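Local coordinates for protein glycerol-3-phosphate dehydrogenase [NAD(P)+] (PDB 3K96) that probably catalyses the NAD(P)H-dependent reduction of dihydroxyacetone phosphate to sn-glycerol 3-phosphate, the key precursor for phospholipid synthesis, at residues I218-T223 and N277-R282; D227-G232 and D340-V345. All coordinates share one frame; numbering follows the deposited sequence.

Contact 1: residues I218-T223 and N277-R282; sequences ILAIAT and NQSRNR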
# COMPACT_ATOMS: atom_id res chain seq x y z
N ILE A 218 10.68 1.74 -9.96
CA ILE A 218 10.90 3.15 -10.16
C ILE A 218 10.26 3.87 -8.95
O ILE A 218 10.85 4.78 -8.35
CB ILE A 218 10.19 3.65 -11.44
CG1 ILE A 218 10.71 2.91 -12.70
CG2 ILE A 218 10.36 5.17 -11.56
CD1 ILE A 218 9.88 3.21 -13.98
N LEU A 219 9.06 3.44 -8.60
CA LEU A 219 8.35 4.04 -7.45
C LEU A 219 9.07 3.70 -6.14
O LEU A 219 9.08 4.51 -5.21
CB LEU A 219 6.88 3.62 -7.44
CG LEU A 219 6.16 3.99 -8.75
CD1 LEU A 219 4.69 3.56 -8.74
CD2 LEU A 219 6.27 5.48 -9.03
N ALA A 220 9.69 2.52 -6.08
CA ALA A 220 10.46 2.12 -4.91
C ALA A 220 11.64 3.06 -4.72
O ALA A 220 11.99 3.41 -3.60
CB ALA A 220 10.94 0.66 -5.06
N ILE A 221 12.27 3.47 -5.82
CA ILE A 221 13.37 4.41 -5.73
C ILE A 221 12.84 5.74 -5.22
O ILE A 221 13.41 6.32 -4.30
CB ILE A 221 14.11 4.60 -7.04
CG1 ILE A 221 14.81 3.29 -7.46
CG2 ILE A 221 15.15 5.72 -6.92
CD1 ILE A 221 15.53 3.43 -8.82
N ALA A 222 11.72 6.20 -5.79
CA ALA A 222 11.11 7.47 -5.39
C ALA A 222 10.75 7.48 -3.91
O ALA A 222 11.10 8.42 -3.19
CB ALA A 222 9.87 7.76 -6.24
N THR A 223 10.05 6.46 -3.45
CA THR A 223 9.68 6.42 -2.05
C THR A 223 10.91 6.21 -1.17
O THR A 223 10.94 6.67 -0.02
CB THR A 223 8.64 5.35 -1.79
OG1 THR A 223 9.14 4.09 -2.23
CG2 THR A 223 7.35 5.68 -2.55
N ASN A 277 12.64 -3.37 3.79
CA ASN A 277 14.11 -3.25 3.89
C ASN A 277 14.78 -4.12 2.83
O ASN A 277 15.86 -3.79 2.38
CB ASN A 277 14.65 -3.73 5.25
CG ASN A 277 16.22 -3.85 5.29
OD1 ASN A 277 16.77 -4.95 5.44
ND2 ASN A 277 16.90 -2.73 5.12
N GLN A 278 14.13 -5.21 2.43
CA GLN A 278 14.75 -6.15 1.48
C GLN A 278 14.81 -5.65 0.04
O GLN A 278 15.49 -6.23 -0.80
CB GLN A 278 14.00 -7.50 1.50
CG GLN A 278 14.01 -8.18 2.84
CD GLN A 278 15.40 -8.58 3.26
OE1 GLN A 278 15.83 -8.26 4.36
NE2 GLN A 278 16.13 -9.24 2.36
N SER A 279 14.10 -4.58 -0.25
CA SER A 279 14.08 -4.03 -1.59
C SER A 279 15.36 -3.26 -1.86
O SER A 279 15.57 -2.19 -1.28
CB SER A 279 12.87 -3.10 -1.73
OG SER A 279 12.84 -2.43 -2.99
N ARG A 280 16.19 -3.79 -2.75
CA ARG A 280 17.44 -3.14 -3.13
C ARG A 280 17.23 -1.81 -3.85
O ARG A 280 18.08 -0.93 -3.80
CB ARG A 280 18.26 -4.09 -4.00
CG ARG A 280 18.64 -5.35 -3.25
CD ARG A 280 19.21 -6.43 -4.10
NE ARG A 280 19.58 -7.55 -3.26
CZ ARG A 280 20.76 -7.68 -2.66
NH1 ARG A 280 21.70 -6.77 -2.83
NH2 ARG A 280 21.00 -8.75 -1.92
N ASN A 281 16.10 -1.69 -4.55
CA ASN A 281 15.78 -0.47 -5.28
C ASN A 281 15.39 0.60 -4.28
O ASN A 281 15.73 1.75 -4.44
CB ASN A 281 14.71 -0.72 -6.32
CG ASN A 281 15.21 -1.56 -7.45
OD1 ASN A 281 16.10 -1.15 -8.18
ND2 ASN A 281 14.65 -2.74 -7.60
N ARG A 282 14.73 0.18 -3.21
CA ARG A 282 14.37 1.09 -2.14
C ARG A 282 15.64 1.53 -1.35
O ARG A 282 15.77 2.69 -0.96
CB ARG A 282 13.33 0.44 -1.23
CG ARG A 282 13.03 1.24 -0.00
CD ARG A 282 11.87 0.65 0.82
NE ARG A 282 12.04 1.09 2.19
CZ ARG A 282 11.77 2.32 2.59
NH1 ARG A 282 11.29 3.21 1.72
NH2 ARG A 282 11.99 2.65 3.86

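Contact 2: residues D227-G232 and D340-V345; sequences DGLKLG and DPQQAV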
# COMPACT_ATOMS: atom_id res chain seq x y z
N ASP A 227 12.09 8.61 2.04
CA ASP A 227 12.47 8.07 3.33
C ASP A 227 13.90 8.47 3.71
O ASP A 227 14.19 8.74 4.88
CB ASP A 227 12.32 6.56 3.37
CG ASP A 227 10.87 6.10 3.43
OD1 ASP A 227 9.95 6.93 3.65
OD2 ASP A 227 10.65 4.87 3.27
N GLY A 228 14.79 8.50 2.72
CA GLY A 228 16.16 8.89 2.94
C GLY A 228 16.20 10.33 3.40
O GLY A 228 17.05 10.72 4.18
N LEU A 229 15.28 11.13 2.90
CA LEU A 229 15.17 12.52 3.32
C LEU A 229 14.38 12.61 4.63
O LEU A 229 14.15 13.70 5.13
CB LEU A 229 14.44 13.33 2.25
CG LEU A 229 15.17 13.59 0.92
CD1 LEU A 229 14.18 13.94 -0.21
CD2 LEU A 229 16.24 14.71 1.12
N LYS A 230 13.93 11.45 5.16
CA LYS A 230 13.17 11.40 6.41
C LYS A 230 11.91 12.24 6.32
O LYS A 230 11.54 12.90 7.28
CB LYS A 230 13.96 11.97 7.59
CG LYS A 230 15.33 11.42 7.79
CD LYS A 230 15.34 10.03 8.30
CE LYS A 230 16.75 9.74 8.83
NZ LYS A 230 16.93 8.31 9.17
N LEU A 231 11.26 12.23 5.16
CA LEU A 231 10.04 13.03 4.99
C LEU A 231 8.84 12.40 5.70
O LEU A 231 7.77 13.02 5.79
CB LEU A 231 9.76 13.29 3.52
CG LEU A 231 10.80 14.19 2.86
CD1 LEU A 231 10.49 14.41 1.39
CD2 LEU A 231 10.89 15.56 3.59
N GLY A 232 9.02 11.18 6.20
CA GLY A 232 7.98 10.48 6.97
C GLY A 232 7.02 9.54 6.23
O GLY A 232 6.96 9.51 4.99
N ASP A 340 18.58 17.86 -7.45
CA ASP A 340 18.69 17.69 -6.00
C ASP A 340 17.48 16.91 -5.49
O ASP A 340 16.34 17.28 -5.77
CB ASP A 340 18.69 19.04 -5.30
CG ASP A 340 18.62 18.91 -3.82
OD1 ASP A 340 19.50 18.22 -3.25
OD2 ASP A 340 17.69 19.48 -3.21
N PRO A 341 17.72 15.83 -4.74
CA PRO A 341 16.64 14.98 -4.22
C PRO A 341 15.58 15.69 -3.39
O PRO A 341 14.40 15.47 -3.61
CB PRO A 341 17.40 13.95 -3.37
CG PRO A 341 18.68 13.81 -4.08
CD PRO A 341 19.03 15.18 -4.57
N GLN A 342 16.00 16.53 -2.44
CA GLN A 342 15.02 17.24 -1.65
C GLN A 342 14.13 18.10 -2.54
O GLN A 342 12.90 18.02 -2.44
CB GLN A 342 15.65 18.09 -0.55
CG GLN A 342 14.62 18.81 0.30
CD GLN A 342 15.21 19.46 1.53
OE1 GLN A 342 16.12 18.91 2.17
NE2 GLN A 342 14.66 20.60 1.91
N GLN A 343 14.73 18.87 -3.43
CA GLN A 343 13.93 19.70 -4.30
C GLN A 343 12.99 18.83 -5.14
O GLN A 343 11.83 19.17 -5.33
CB GLN A 343 14.82 20.53 -5.22
CG GLN A 343 14.04 21.24 -6.32
CD GLN A 343 14.95 21.80 -7.40
OE1 GLN A 343 16.15 21.94 -7.20
NE2 GLN A 343 14.37 22.10 -8.55
N ALA A 344 13.49 17.70 -5.63
CA ALA A 344 12.69 16.81 -6.48
C ALA A 344 11.42 16.28 -5.78
O ALA A 344 10.33 16.26 -6.36
CB ALA A 344 13.54 15.64 -7.02
N VAL A 345 11.58 15.82 -4.55
CA VAL A 345 10.45 15.26 -3.84
C VAL A 345 9.50 16.36 -3.42
O VAL A 345 8.28 16.15 -3.38
CB VAL A 345 10.86 14.39 -2.66
CG1 VAL A 345 9.63 13.90 -1.90
CG2 VAL A 345 11.73 13.18 -3.15

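Contact 1: residues I218-T223 and N277-R282
A220 meets the first turn of helix 280-290 at N281 and R282, one of the buried helix-to-helix junctions of the all-helical C-terminal half of this dehydrogenase. The methyl of A220 points at the turn and ends 4.2 Å from both N281 CB and S279 OG, while its carbonyl A220 O lies 3.6 Å from R282 CA. The backbones come close here, A220 CA to R282 CA 4.9 Å. S279 serves as N-cap: with its hydroxyl anti to the backbone N (chi1 175°), OG turns back over the turn and accepts from R282 N at 3.2 Å. Beside A220, I221 presses CG1 against N281 O at 3.5 Å, a purely van der Waals approach. N281 lends this contact its CB and carbonyl; its amide extends beyond, OD1 accepting from G307 N. S279, R280 and N281 are all predicted to bind sn-glycerol 3-phosphate, so the contact lays the turn predicted to bind substrate against helix 206-228. The extended R282 side chain runs alongside helix 206-228, and its guanidinium presents an edge to T223 O, with NH1 too distant for a bond; its salt bridge goes to D227. The hydroxyl of T223 is spent within its own helix: OG1 donates to L219 O at 3.0 Å, 23° out of the carbonyl plane, and T223 N donates to the same oxygen.

Contact 2: residues D227-G232 and D340-V345
The carbonyl oxygen P341 O accepts the helical bond from V345 N at 3.0 Å and is also touched from across the contact by the methyl L229 CD1, 3.7 Å away. That methyl lies over the first turn of helix 341-349, equally close to Q342 CA and 3.9 Å from V345 CG2. Its twin, L229 CD2, rests 3.8 Å from Q342 CB, so both branches of the leucine rest against the backbone and CB of the glutamine. Q342 contributes only this aliphatic base: CG stands opposite the backbone N (chi1 -179°) and the chain continues outward, its amide making a weak bond to Q346. At its start the C-terminal helix is capped by D340, whose OD2 accepts from Q343 N at 3.0 Å, the donor standing 47° out of the carboxylate plane. The leucine is carried by the end of helix 206-228, which closes in a Schellman motif: K230 takes a positive phi, and K230 N bonds back to D227 O at 2.7 Å. The turn sets L229 and L231 on the side facing the C-terminal helix, where both meet V345. One turn back in helix 206-228, I225 touches P341 and V345. L231 also packs on R197 of the second subunit. Within the chain, L231 CD1 presses on V345 CG1 at 3.4 Å, tighter than usual for two methyl groups, as the side chains pass in opposite directions.

Contacts 1 and 2 follow one another along helix 206-228, their centres about 13 Å apart, and their segments alternate along the chain. Contact 1 is the inner one, about 13 Å from the chain centre and beside the predicted substrate site: the N281 side chain lies about 6 Å from that of K216, the predicted proton acceptor. Contact 2, centred about 26 Å from the chain centre, lies away from the annotated sites. A salt bridge joins them, R282 NH1 of contact 1 to D227 OD2 of contact 2; the modelled 2.4 Å is doubtfully short. R236 also bridges to this carboxylate oxygen, which probably offsets the closeness of the two arginines.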